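Local coordinates for protein rhamnosidase B (PDB 2OKX) that probably hydrolyses terminal alpha-L-rhamnosyl linkages of rhamnose-containing glycosides, as a family 78 glycoside hydrolase acting with inversion of configuration, at residues 132-137 against 152-157; 19-24 against 139-144; 34-39 against 116-121; 39-44 against 75-80; 553-558 against 836-841. All blocks are in the same frame, centred on the assembly; numbering follows the deposited sequence. Where two conformers were deposited one is given.

Contact 1 (132-137 against 152-157); sequences ERLGGQ and EVIDAR
Gly136 and Asp155 meet through their backbones, where a type II beta turn running from Leu134 to Gln137 lays its third residue against strand 153-155. Asp155 N donates to Gly136 O at 2.9 Å in an almost straight bond (166° at the hydrogen), although the donor stands well above the carbonyl plane. The contact is also close in the reverse sense: with no side chain between them, Gly136 CA lies 3.3 Å from Asp155 O, a CA-H...O contact. One step along, Gln137 and Ile154 form a single beta bridge, and here the side chains take over. Ile154 points CG1 away from its own carbonyl carbon (chi1 -51°) and bends again at the next bond, which carries CD1 onto the aliphatic part of Gln137, 3.5 Å from Gln137 CG. Leu134 borders the same apolar patch.

Further out, the indole of Trp23 packs on both Leu134 and Gln137, while the far edge of strand 153-155 runs parallel to strand 485-489 and bonds to the backbone of Arg487. A turn following strand 130-133 of the N-terminal domain is thereby joined to a sheet that includes part of the concanavalin-like region. Beyond the bridge, Asp155 closes an Asx turn, and its carboxylate is gripped side-on by Arg157: NH2 reaches Asp155 OD1 at 2.7 Å, whereas NE takes the syn lone pair of Asp155 OD2 at 2.9 Å and the backbone N of Arg157 approaches that same oxygen from its anti side.

Contact 2 (19-24 against 139-144); sequences PRNEWR and SNSPRM
Asn21 holds the tight part of this contact, reaching Ser139 with its backbone and Ser141 with its side chain. In one of its two conformers Ser139 OG can donate to Asn21 O at 3.0 Å from well above the carbonyl plane, a bond that is doubtful for the other, and Ser139 CB rests 3.6 Å from Arg20 O. The Asn21 amide extends toward the loop, CG opposite the backbone nitrogen (chi1 -173°), and brings OD1 to 2.6 Å from Ser141 OG. That hydroxyl also has Gly151 O within reach, and which oxygen receives its proton is not settled. Phe150 packs against the Asn21 side chain.

The other side is looser and wet. Arg20 runs out extended along the loop, but its nitrogens meet the backbone across water rather than directly. One water accepts from Arg20 NE at 2.8 Å and lies 2.6 Å from Ser139 O, with Ser141 O also near; a second links Arg20 NH2 to Ser141 O. The main partner of this guanidinium is Asp224, a salt bridge that probably offsets the neighbouring charge of Arg143, whose own guanidinium bonds to Gln148 O. At the opposite end of the contact, a third water lies next to Glu22 OE2 and, in that same Ser139 conformer, can reach Ser139 OG.

Close serine-asparagine contacts at the centre, with waters toward either end, fit a long connecting loop laid across the start of strand 22-31, an inner strand of the seven-stranded antiparallel sheet of the N-terminal beta domain.

Contact 3 (34-39 against 116-121); sequences ASVEGP and EADGRT
Asp118 takes the backbone N-H groups of Glu37 and Gly38 with its two carboxylate oxygens, one each. Gly38 N comes to 2.7 Å from OD2 of Asp118, and Glu37 N to 3.1 Å from its OD1. Each oxygen accepts on its syn lone pair, so the carboxylate faces the loop in a forked fashion, though both bonds are bent, with angles at hydrogen near 140°. The group gets there because CG is set opposite its carbonyl carbon (chi1 -61°), leaning off the type I' turn from Ala117 to Arg120 that closes the hairpin of strands 110-117 and 120-124.

Beside this fork a water accepts from Asp118 N at 2.7 Å and lies 2.8 Å from Pro39 O, to which it can donate, a second link between the two segments. The apolar part is small: Val36 turns CG2 onto the methyl of Ala117, and the CG2 to CB distance of 3.5 Å is tighter than ordinary van der Waals contact. The same methyl of Val36 also lies alongside Asp118 OD1.

Glu37 bends its carboxylate away from Asp118. Two peptide N-H groups meet the carboxylate of Asp118, which would probably favour its ionised form at this surface site.

Contact 4 (39-44 against 75-80); sequences PAMLHI and SYDIGG
Leu42 and Ile78 make the apolar centre, their side chains crossing at about a right angle with Ile78 CG2 4.0 Å from Leu42 CB. Ile78 also sends CG1 toward Ala40, 4.1 Å from its CB. Farther along the same face, Ile44 CG2 meets the Tyr76 ring at its edge, 3.9 Å from CE1. Leu52 lies under Leu42 and Tyr76, Ile115 touches Leu42 and Ile78, and the Tyr76 hydroxyl bonds to that of Tyr50.

Between the side chains runs the antiparallel ladder. Leu42 and Tyr76 are the hydrogen-bonded pair, each N to the other's O at 2.8 Å, and Ile78 N continues it to Ala40 O. On the opposite face, Met41 is bent at chi2 and chi3; its sulfur lies over the neighbouring strand, 3.7 Å from Asp77 CA, and CE turns toward the Tyr76 backbone. Next to it His43 presents the edge of its imidazole: ND1 is 2.7 Å from Ser75 OG, which sits near the ring plane, and either atom could be the donor.

At the polar end Asp77 OD1 accepts from Gly79 N, an Asx turn that bends the chain as it leaves the strand, and a water ties the same oxygen to Ala40 N. Two faces of such different character suit a sandwich strand pair: the Leu42 face packs on strand 49-54 of the opposing sheet, as in the jelly-roll-like galactose-binding domains.

Contact 5 (553-558 against 836-841); sequences SRHTTR and ATTCWE
Thr556 and Cys839 meet through a side-chain to backbone bond, the helix threonine offering its hydroxyl oxygen to the loop. Cys839 N donates to Thr556 OG1 at 2.7 Å, with 158° at the hydrogen. OG1 stands opposite the carbonyl carbon (chi1 -56°), a setting from which it can also bond Ile552 O one turn back in helix 544-559 while receiving the loop's N-H. The Cys839 thiol then lies along the helix surface, SG 3.6 Å from both Thr556 OG1 and Ser553 OG; the Ser553 hydroxyl has its own bond to Thr549 O.

His555, one residue back from Thr556, approaches differently. Its ring turns an edge to the loop, with CD2 3.5 Å from Thr837 O near the ring plane, while the Thr838 methyl CG2 comes in obliquely 3.6 Å from that same carbon. NE2 bonds Glu446 O, which helps set the ring's rotation; in one of its two conformers Arg558 NH2 can also reach His555 ND1 at 3.0 Å, nearly in the ring plane. Thr838 OG1 is turned to His860 O.

The helix belongs to the alpha-helical barrel of the catalytic domain, and the loop follows helix 817-833. Since one threonine oxygen accepts from the loop and bonds its own helix too, a buried peptide N-H is satisfied at the helix flank without any charged group.

From the N terminus, 19-24 opens contact 2, which closes only at 139-144 and encloses most of the N-terminal beta domain. Inside that long loop sits contact 3, from 34-39 to 116-121, and inside contact 3 sits contact 4; the two share Pro39 and adjoin through neighbouring strands 41-47 and 110-117. Contact 1 starts at 132-137, before contact 2 has closed, and ends at 152-157, so these two cross; they touch where strands 22-31 and 130-133 run side by side. Contacts 3 and 4 lie at the domain's far end, while contact 1 leads toward the concanavalin-like region. Contact 5 stands apart, joining early and late parts of the helical domain.

Contact 1 (132-137 against 152-157)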
# COMPACT_ATOMS: atom_id res chain seq x y z
N GLU A 132 -19.24 12.72 20.34
CA GLU A 132 -19.04 14.04 19.74
C GLU A 132 -17.91 13.90 18.71
O GLU A 132 -17.04 13.05 18.86
CB GLU A 132 -18.61 15.08 20.79
CG GLU A 132 -19.68 15.49 21.79
CD GLU A 132 -20.81 16.30 21.17
OE1 GLU A 132 -20.52 17.32 20.51
OE2 GLU A 132 -21.99 15.91 21.35
N ARG A 133 -17.93 14.73 17.67
CA ARG A 133 -16.87 14.67 16.68
C ARG A 133 -15.58 15.11 17.35
O ARG A 133 -15.61 15.89 18.30
CB ARG A 133 -17.17 15.60 15.50
CG ARG A 133 -18.15 15.05 14.49
CD ARG A 133 -18.04 15.83 13.19
NE ARG A 133 -16.67 15.78 12.67
CZ ARG A 133 -16.23 16.51 11.66
NH1 ARG A 133 -17.03 17.37 11.05
NH2 ARG A 133 -14.97 16.40 11.26
N LEU A 134 -14.45 14.62 16.85
CA LEU A 134 -13.17 15.02 17.40
C LEU A 134 -13.01 16.50 17.08
O LEU A 134 -13.03 16.90 15.91
CB LEU A 134 -12.03 14.24 16.74
CG LEU A 134 -10.62 14.60 17.21
CD1 LEU A 134 -10.43 14.17 18.66
CD2 LEU A 134 -9.59 13.89 16.32
N GLY A 135 -12.87 17.32 18.12
CA GLY A 135 -12.73 18.75 17.92
C GLY A 135 -11.55 19.16 17.07
O GLY A 135 -10.43 18.66 17.26
N GLY A 136 -11.78 20.07 16.13
CA GLY A 136 -10.71 20.55 15.28
C GLY A 136 -10.38 19.70 14.06
O GLY A 136 -9.63 20.15 13.19
N GLN A 137 -10.92 18.49 13.98
CA GLN A 137 -10.64 17.62 12.84
C GLN A 137 -11.46 18.07 11.64
O GLN A 137 -12.69 17.97 11.64
CB GLN A 137 -10.97 16.17 13.19
CG GLN A 137 -10.59 15.18 12.09
CD GLN A 137 -11.76 14.84 11.18
OE1 GLN A 137 -11.58 14.65 9.97
NE2 GLN A 137 -12.94 14.73 11.75
N GLU A 152 -4.98 13.90 7.46
CA GLU A 152 -5.71 14.83 8.30
C GLU A 152 -5.18 16.23 8.51
O GLU A 152 -4.01 16.53 8.27
CB GLU A 152 -5.98 14.19 9.68
CG GLU A 152 -4.83 14.25 10.70
CD GLU A 152 -3.81 13.12 10.57
OE1 GLU A 152 -3.12 12.83 11.57
OE2 GLU A 152 -3.69 12.53 9.47
N VAL A 153 -6.09 17.10 8.93
CA VAL A 153 -5.81 18.50 9.25
C VAL A 153 -6.54 18.68 10.59
O VAL A 153 -7.77 18.58 10.65
CB VAL A 153 -6.40 19.46 8.21
CG1 VAL A 153 -6.29 20.89 8.72
CG2 VAL A 153 -5.66 19.32 6.90
N ILE A 154 -5.77 18.92 11.64
CA ILE A 154 -6.32 19.06 12.99
C ILE A 154 -5.98 20.39 13.64
O ILE A 154 -4.81 20.74 13.76
CB ILE A 154 -5.78 17.94 13.93
CG1 ILE A 154 -5.96 16.56 13.29
CG2 ILE A 154 -6.48 18.02 15.28
CD1 ILE A 154 -7.40 16.11 13.13
N ASP A 155 -7.00 21.12 14.06
CA ASP A 155 -6.78 22.40 14.74
C ASP A 155 -6.99 22.12 16.22
O ASP A 155 -8.13 22.07 16.71
CB ASP A 155 -7.76 23.45 14.24
CG ASP A 155 -7.46 24.83 14.79
OD1 ASP A 155 -7.84 25.83 14.14
OD2 ASP A 155 -6.85 24.91 15.88
N ALA A 156 -5.88 21.94 16.94
CA ALA A 156 -5.91 21.62 18.36
C ALA A 156 -6.58 22.68 19.23
O ALA A 156 -6.95 22.40 20.37
CB ALA A 156 -4.49 21.36 18.85
N ARG A 157 -6.75 23.89 18.71
CA ARG A 157 -7.40 24.94 19.48
C ARG A 157 -8.87 24.61 19.74
O ARG A 157 -9.48 25.14 20.68
CB ARG A 157 -7.29 26.27 18.74
CG ARG A 157 -5.86 26.79 18.67
CD ARG A 157 -5.76 27.99 17.76
NE ARG A 157 -6.17 27.69 16.39
CZ ARG A 157 -6.04 28.53 15.38
NH1 ARG A 157 -5.51 29.73 15.57
NH2 ARG A 157 -6.44 28.18 14.16

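Contact 2 (19-24 against 139-144)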
# COMPACT_ATOMS: atom_id res chain seq x y z
N PRO A 19 -20.85 9.93 7.02
CA PRO A 19 -20.20 11.20 6.69
C PRO A 19 -18.82 10.97 6.08
O PRO A 19 -18.18 9.94 6.31
CB PRO A 19 -20.13 11.90 8.04
CG PRO A 19 -19.92 10.76 8.98
CD PRO A 19 -20.89 9.72 8.48
N ARG A 20 -18.37 11.94 5.29
CA ARG A 20 -17.07 11.84 4.65
C ARG A 20 -15.96 12.25 5.61
O ARG A 20 -16.06 13.27 6.29
CB ARG A 20 -17.00 12.75 3.42
CG ARG A 20 -15.62 12.82 2.75
CD ARG A 20 -15.49 14.08 1.91
NE ARG A 20 -14.19 14.25 1.26
CZ ARG A 20 -13.81 13.63 0.15
NH1 ARG A 20 -14.62 12.76 -0.45
NH2 ARG A 20 -12.63 13.90 -0.38
N ASN A 21 -14.90 11.44 5.66
CA ASN A 21 -13.73 11.75 6.47
C ASN A 21 -14.07 12.37 7.83
O ASN A 21 -13.66 13.48 8.12
CB ASN A 21 -12.84 12.71 5.66
CG ASN A 21 -11.50 12.98 6.33
OD1 ASN A 21 -10.82 13.95 5.99
ND2 ASN A 21 -11.11 12.13 7.26
N GLU A 22 -14.81 11.64 8.65
CA GLU A 22 -15.18 12.15 9.97
C GLU A 22 -14.62 11.31 11.10
O GLU A 22 -14.78 10.09 11.12
CB GLU A 22 -16.70 12.23 10.11
CG GLU A 22 -17.17 12.72 11.48
CD GLU A 22 -18.68 12.83 11.59
OE1 GLU A 22 -19.32 11.94 12.20
OE2 GLU A 22 -19.23 13.82 11.05
N TRP A 23 -13.96 11.96 12.04
CA TRP A 23 -13.40 11.28 13.20
C TRP A 23 -14.33 11.58 14.38
O TRP A 23 -14.55 12.74 14.73
CB TRP A 23 -11.98 11.78 13.48
CG TRP A 23 -11.00 11.39 12.40
CD1 TRP A 23 -11.29 10.77 11.21
CD2 TRP A 23 -9.58 11.59 12.41
NE1 TRP A 23 -10.14 10.57 10.49
CE2 TRP A 23 -9.07 11.07 11.19
CE3 TRP A 23 -8.68 12.17 13.32
CZ2 TRP A 23 -7.71 11.10 10.87
CZ3 TRP A 23 -7.33 12.20 13.00
CH2 TRP A 23 -6.86 11.67 11.78
N ARG A 24 -14.90 10.53 14.97
CA ARG A 24 -15.84 10.69 16.07
C ARG A 24 -15.42 9.99 17.35
O ARG A 24 -14.95 8.85 17.33
CB ARG A 24 -17.21 10.19 15.61
CG ARG A 24 -18.29 10.17 16.68
CD ARG A 24 -19.64 9.84 16.05
NE ARG A 24 -20.13 10.95 15.24
CZ ARG A 24 -20.65 12.07 15.73
NH1 ARG A 24 -20.76 12.24 17.04
NH2 ARG A 24 -21.06 13.03 14.91
N SER A 139 -13.10 17.81 8.21
CA SER A 139 -13.60 16.78 7.31
C SER A 139 -13.37 17.07 5.84
O SER A 139 -13.77 16.28 4.98
CB SER A 139 -15.09 16.53 7.56
OG SER A 139 -15.29 15.86 8.79
N ASN A 140 -12.75 18.20 5.53
CA ASN A 140 -12.46 18.52 4.13
C ASN A 140 -10.98 18.31 3.80
O ASN A 140 -10.52 18.73 2.74
CB ASN A 140 -12.85 19.97 3.80
CG ASN A 140 -11.99 21.00 4.52
OD1 ASN A 140 -11.75 22.09 4.00
ND2 ASN A 140 -11.53 20.66 5.71
N SER A 141 -10.25 17.66 4.70
CA SER A 141 -8.82 17.42 4.47
C SER A 141 -8.63 16.57 3.21
O SER A 141 -9.55 15.87 2.77
CB SER A 141 -8.18 16.75 5.70
OG SER A 141 -8.65 15.44 5.89
N PRO A 142 -7.43 16.61 2.62
CA PRO A 142 -7.14 15.84 1.40
C PRO A 142 -7.34 14.33 1.44
O PRO A 142 -7.06 13.67 2.44
CB PRO A 142 -5.68 16.19 1.10
CG PRO A 142 -5.50 17.53 1.75
CD PRO A 142 -6.24 17.35 3.05
N ARG A 143 -7.85 13.79 0.33
CA ARG A 143 -8.01 12.36 0.20
C ARG A 143 -6.54 11.96 0.07
O ARG A 143 -5.78 12.59 -0.67
CB ARG A 143 -8.77 12.01 -1.08
CG ARG A 143 -8.86 10.52 -1.38
CD ARG A 143 -9.70 9.77 -0.36
NE ARG A 143 -9.53 8.33 -0.50
CZ ARG A 143 -10.03 7.59 -1.49
NH1 ARG A 143 -10.77 8.14 -2.44
NH2 ARG A 143 -9.76 6.29 -1.54
N MET A 144 -6.13 10.94 0.81
CA MET A 144 -4.73 10.51 0.79
C MET A 144 -4.28 9.94 -0.55
O MET A 144 -3.26 10.36 -1.10
CB MET A 144 -4.51 9.47 1.89
CG MET A 144 -3.05 9.17 2.19
SD MET A 144 -2.96 8.25 3.73
CE MET A 144 -1.32 7.47 3.60
O HOH W 1 -11.43 16.58 0.60
O HOH W 2 -12.30 15.19 3.15
O HOH W 3 -18.19 15.33 9.33

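Contact 3 (34-39 against 116-121)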
# COMPACT_ATOMS: atom_id res chain seq x y z
N ALA A 34 -15.36 -5.70 42.49
CA ALA A 34 -14.21 -5.65 43.39
C ALA A 34 -13.18 -6.69 42.97
O ALA A 34 -11.98 -6.53 43.23
CB ALA A 34 -14.66 -5.91 44.82
N SER A 35 -13.64 -7.75 42.33
CA SER A 35 -12.76 -8.81 41.87
C SER A 35 -13.38 -9.58 40.70
O SER A 35 -14.60 -9.71 40.61
CB SER A 35 -12.45 -9.78 43.01
OG SER A 35 -13.62 -10.42 43.47
N VAL A 36 -12.53 -10.07 39.81
CA VAL A 36 -12.98 -10.84 38.66
C VAL A 36 -12.05 -12.03 38.45
O VAL A 36 -10.83 -11.87 38.34
CB VAL A 36 -12.99 -9.96 37.38
CG1 VAL A 36 -11.65 -9.28 37.20
CG2 VAL A 36 -13.32 -10.82 36.17
N GLU A 37 -12.63 -13.22 38.42
CA GLU A 37 -11.86 -14.45 38.25
C GLU A 37 -11.20 -14.52 36.87
O GLU A 37 -10.00 -14.25 36.73
CB GLU A 37 -12.75 -15.67 38.45
CG GLU A 37 -13.38 -15.75 39.84
CD GLU A 37 -12.35 -15.95 40.94
OE1 GLU A 37 -12.74 -15.92 42.13
OE2 GLU A 37 -11.16 -16.15 40.62
N GLY A 38 -11.98 -14.90 35.87
CA GLY A 38 -11.45 -15.01 34.52
C GLY A 38 -10.98 -13.68 33.97
O GLY A 38 -11.08 -12.66 34.66
N PRO A 39 -10.45 -13.66 32.74
CA PRO A 39 -9.96 -12.42 32.12
C PRO A 39 -11.09 -11.51 31.66
O PRO A 39 -12.12 -11.98 31.18
CB PRO A 39 -9.13 -12.93 30.95
CG PRO A 39 -9.90 -14.13 30.53
CD PRO A 39 -10.23 -14.81 31.85
N GLU A 116 -16.63 -8.24 28.68
CA GLU A 116 -17.18 -9.43 29.31
C GLU A 116 -16.17 -10.09 30.24
O GLU A 116 -14.98 -10.14 29.95
CB GLU A 116 -17.62 -10.43 28.23
CG GLU A 116 -18.16 -11.74 28.76
CD GLU A 116 -18.68 -12.65 27.66
OE1 GLU A 116 -17.89 -13.03 26.77
OE2 GLU A 116 -19.88 -12.99 27.68
N ALA A 117 -16.67 -10.59 31.37
CA ALA A 117 -15.83 -11.25 32.35
C ALA A 117 -16.67 -12.23 33.15
O ALA A 117 -17.72 -11.88 33.69
CB ALA A 117 -15.20 -10.22 33.28
N ASP A 118 -16.21 -13.48 33.22
CA ASP A 118 -16.92 -14.51 33.96
C ASP A 118 -18.33 -14.70 33.40
O ASP A 118 -19.29 -14.84 34.15
CB ASP A 118 -16.98 -14.14 35.44
CG ASP A 118 -15.60 -14.00 36.06
OD1 ASP A 118 -15.49 -13.45 37.17
OD2 ASP A 118 -14.62 -14.45 35.43
N GLY A 119 -18.43 -14.69 32.07
CA GLY A 119 -19.71 -14.86 31.42
C GLY A 119 -20.70 -13.73 31.62
O GLY A 119 -21.85 -13.82 31.21
N ARG A 120 -20.24 -12.65 32.25
CA ARG A 120 -21.10 -11.50 32.50
C ARG A 120 -20.65 -10.27 31.72
O ARG A 120 -19.46 -10.01 31.59
CB ARG A 120 -21.11 -11.18 34.00
CG ARG A 120 -21.83 -12.20 34.86
CD ARG A 120 -21.44 -12.07 36.33
NE ARG A 120 -21.52 -10.69 36.82
CZ ARG A 120 -22.63 -9.96 36.86
NH1 ARG A 120 -22.59 -8.72 37.32
NH2 ARG A 120 -23.78 -10.47 36.43
N THR A 121 -21.62 -9.52 31.21
CA THR A 121 -21.33 -8.31 30.46
C THR A 121 -21.14 -7.18 31.46
O THR A 121 -22.05 -6.86 32.22
CB THR A 121 -22.49 -7.95 29.51
OG1 THR A 121 -22.63 -8.97 28.52
CG2 THR A 121 -22.22 -6.61 28.82
O HOH W 4 -13.66 -13.98 32.46

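Contact 4 (39-44 against 75-80)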
# COMPACT_ATOMS: atom_id res chain seq x y z
N PRO A 39 -10.45 -13.66 32.74
CA PRO A 39 -9.96 -12.42 32.12
C PRO A 39 -11.09 -11.51 31.66
O PRO A 39 -12.12 -11.98 31.18
CB PRO A 39 -9.13 -12.93 30.95
CG PRO A 39 -9.90 -14.13 30.53
CD PRO A 39 -10.23 -14.81 31.85
N ALA A 40 -10.89 -10.21 31.82
CA ALA A 40 -11.89 -9.24 31.39
C ALA A 40 -11.58 -8.95 29.93
O ALA A 40 -10.60 -8.28 29.61
CB ALA A 40 -11.77 -7.97 32.22
N MET A 41 -12.41 -9.48 29.04
CA MET A 41 -12.23 -9.30 27.61
C MET A 41 -13.07 -8.16 27.04
O MET A 41 -14.22 -7.97 27.43
CB MET A 41 -12.57 -10.59 26.86
CG MET A 41 -11.75 -11.80 27.25
SD MET A 41 -9.97 -11.53 27.08
CE MET A 41 -9.79 -11.56 25.28
N LEU A 42 -12.47 -7.40 26.13
CA LEU A 42 -13.15 -6.29 25.48
C LEU A 42 -13.17 -6.62 23.99
O LEU A 42 -12.13 -6.61 23.32
CB LEU A 42 -12.40 -4.98 25.73
CG LEU A 42 -13.13 -3.68 25.34
CD1 LEU A 42 -12.43 -2.49 25.98
CD2 LEU A 42 -13.17 -3.53 23.83
N HIS A 43 -14.36 -6.93 23.48
CA HIS A 43 -14.56 -7.27 22.08
C HIS A 43 -15.02 -6.03 21.35
O HIS A 43 -15.96 -5.36 21.78
CB HIS A 43 -15.62 -8.37 21.98
CG HIS A 43 -15.35 -9.54 22.88
ND1 HIS A 43 -14.39 -10.49 22.60
CD2 HIS A 43 -15.91 -9.90 24.06
CE1 HIS A 43 -14.38 -11.40 23.56
NE2 HIS A 43 -15.29 -11.06 24.46
N ILE A 44 -14.38 -5.72 20.23
CA ILE A 44 -14.71 -4.50 19.50
C ILE A 44 -14.40 -4.51 18.01
O ILE A 44 -13.51 -5.22 17.54
CB ILE A 44 -13.95 -3.30 20.14
CG1 ILE A 44 -14.20 -2.02 19.34
CG2 ILE A 44 -12.45 -3.61 20.18
CD1 ILE A 44 -13.50 -0.80 19.93
N SER A 75 -10.53 -8.78 20.19
CA SER A 75 -10.79 -9.12 21.59
C SER A 75 -9.53 -8.87 22.41
O SER A 75 -8.54 -9.58 22.26
CB SER A 75 -11.20 -10.59 21.71
OG SER A 75 -12.33 -10.89 20.91
N TYR A 76 -9.58 -7.87 23.28
CA TYR A 76 -8.44 -7.53 24.13
C TYR A 76 -8.62 -7.96 25.58
O TYR A 76 -9.71 -7.86 26.13
CB TYR A 76 -8.20 -6.02 24.17
CG TYR A 76 -7.90 -5.38 22.84
CD1 TYR A 76 -8.93 -5.04 21.96
CD2 TYR A 76 -6.59 -5.08 22.48
CE1 TYR A 76 -8.65 -4.42 20.74
CE2 TYR A 76 -6.30 -4.45 21.26
CZ TYR A 76 -7.34 -4.13 20.40
OH TYR A 76 -7.06 -3.53 19.20
N ASP A 77 -7.54 -8.43 26.19
CA ASP A 77 -7.58 -8.78 27.60
C ASP A 77 -7.19 -7.45 28.25
O ASP A 77 -6.02 -7.04 28.17
CB ASP A 77 -6.53 -9.84 27.94
CG ASP A 77 -6.56 -10.22 29.41
OD1 ASP A 77 -6.74 -9.32 30.26
OD2 ASP A 77 -6.38 -11.41 29.72
N ILE A 78 -8.15 -6.77 28.87
CA ILE A 78 -7.87 -5.48 29.50
C ILE A 78 -7.63 -5.54 31.00
O ILE A 78 -7.72 -4.52 31.69
CB ILE A 78 -9.02 -4.48 29.24
CG1 ILE A 78 -10.34 -5.07 29.74
CG2 ILE A 78 -9.09 -4.14 27.76
CD1 ILE A 78 -11.50 -4.10 29.67
N GLY A 79 -7.30 -6.72 31.52
CA GLY A 79 -7.06 -6.86 32.94
C GLY A 79 -5.99 -5.91 33.45
O GLY A 79 -6.01 -5.51 34.61
N GLY A 80 -5.07 -5.55 32.56
CA GLY A 80 -4.00 -4.65 32.93
C GLY A 80 -4.41 -3.21 33.11
O GLY A 80 -3.80 -2.48 33.90
O HOH W 5 -8.14 -9.85 32.66

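Contact 5 (553-558 against 836-841)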
# COMPACT_ATOMS: atom_id res chain seq x y z
N SER A 553 16.18 -6.90 2.17
CA SER A 553 15.08 -7.77 1.79
C SER A 553 14.24 -8.10 3.02
O SER A 553 13.01 -8.15 2.97
CB SER A 553 15.60 -9.07 1.15
OG SER A 553 16.21 -8.83 -0.11
N ARG A 554 14.92 -8.34 4.14
CA ARG A 554 14.24 -8.66 5.39
C ARG A 554 13.44 -7.43 5.86
O ARG A 554 12.29 -7.55 6.28
CB ARG A 554 15.27 -9.05 6.45
CG ARG A 554 14.72 -9.75 7.70
CD ARG A 554 14.82 -8.89 8.95
NE ARG A 554 16.17 -8.37 9.22
CZ ARG A 554 17.12 -8.98 9.92
NH1 ARG A 554 18.30 -8.38 10.09
NH2 ARG A 554 16.91 -10.17 10.47
N HIS A 555 14.06 -6.26 5.80
CA HIS A 555 13.38 -5.05 6.25
C HIS A 555 12.16 -4.74 5.38
O HIS A 555 11.11 -4.34 5.89
CB HIS A 555 14.34 -3.86 6.24
CG HIS A 555 13.80 -2.65 6.93
ND1 HIS A 555 13.34 -2.68 8.23
CD2 HIS A 555 13.61 -1.38 6.49
CE1 HIS A 555 12.89 -1.48 8.56
NE2 HIS A 555 13.04 -0.68 7.53
N THR A 556 12.29 -4.92 4.07
CA THR A 556 11.19 -4.66 3.15
C THR A 556 9.99 -5.55 3.50
O THR A 556 8.85 -5.10 3.52
CB THR A 556 11.59 -4.96 1.70
OG1 THR A 556 12.76 -4.21 1.35
CG2 THR A 556 10.45 -4.60 0.74
N THR A 557 10.27 -6.82 3.77
CA THR A 557 9.23 -7.78 4.10
C THR A 557 8.52 -7.39 5.38
O THR A 557 7.30 -7.45 5.47
CB THR A 557 9.84 -9.19 4.24
OG1 THR A 557 10.52 -9.52 3.02
CG2 THR A 557 8.75 -10.23 4.50
N ARG A 558 9.29 -6.98 6.38
CA ARG A 558 8.74 -6.55 7.66
C ARG A 558 7.74 -5.41 7.46
O ARG A 558 6.61 -5.46 7.95
CB ARG A 558 9.88 -6.10 8.58
CG ARG A 558 9.49 -5.63 9.97
CD ARG A 558 10.71 -5.70 10.88
NE ARG A 558 11.91 -5.17 10.22
CZ ARG A 558 13.15 -5.55 10.50
NH1 ARG A 558 13.37 -6.47 11.43
NH2 ARG A 558 14.17 -5.03 9.84
N ALA A 836 19.58 2.53 -0.63
CA ALA A 836 18.28 1.92 -0.37
C ALA A 836 18.33 1.14 0.94
O ALA A 836 19.35 0.55 1.29
CB ALA A 836 17.91 0.98 -1.53
N THR A 837 17.23 1.15 1.68
CA THR A 837 17.17 0.41 2.93
C THR A 837 16.06 -0.63 2.80
O THR A 837 15.77 -1.38 3.73
CB THR A 837 16.89 1.34 4.14
OG1 THR A 837 15.77 2.18 3.87
CG2 THR A 837 18.12 2.20 4.43
N THR A 838 15.45 -0.64 1.61
CA THR A 838 14.37 -1.57 1.26
C THR A 838 14.48 -1.85 -0.24
O THR A 838 15.19 -1.15 -0.96
CB THR A 838 12.97 -0.97 1.57
OG1 THR A 838 12.84 0.32 0.96
CG2 THR A 838 12.77 -0.83 3.07
N CYS A 839 13.78 -2.88 -0.71
CA CYS A 839 13.82 -3.26 -2.12
C CYS A 839 12.84 -2.50 -3.00
O CYS A 839 11.64 -2.42 -2.71
CB CYS A 839 13.56 -4.76 -2.25
SG CYS A 839 14.72 -5.74 -1.27
N TRP A 840 13.37 -1.97 -4.10
CA TRP A 840 12.58 -1.19 -5.06
C TRP A 840 11.49 -1.98 -5.75
O TRP A 840 11.63 -3.17 -6.02
CB TRP A 840 13.49 -0.60 -6.14
CG TRP A 840 14.53 0.34 -5.64
CD1 TRP A 840 14.64 0.87 -4.39
CD2 TRP A 840 15.62 0.87 -6.40
NE1 TRP A 840 15.74 1.70 -4.32
CE2 TRP A 840 16.36 1.72 -5.54
CE3 TRP A 840 16.06 0.71 -7.72
CZ2 TRP A 840 17.50 2.40 -5.96
CZ3 TRP A 840 17.19 1.39 -8.14
CH2 TRP A 840 17.90 2.23 -7.26
N GLU A 841 10.40 -1.28 -6.06
CA GLU A 841 9.27 -1.87 -6.75
C GLU A 841 9.69 -2.28 -8.16
O GLU A 841 9.31 -3.35 -8.65
CB GLU A 841 8.14 -0.84 -6.84
CG GLU A 841 6.90 -1.29 -7.58
CD GLU A 841 5.90 -0.16 -7.75
OE1 GLU A 841 4.74 -0.43 -8.14
OE2 GLU A 841 6.26 1.01 -7.49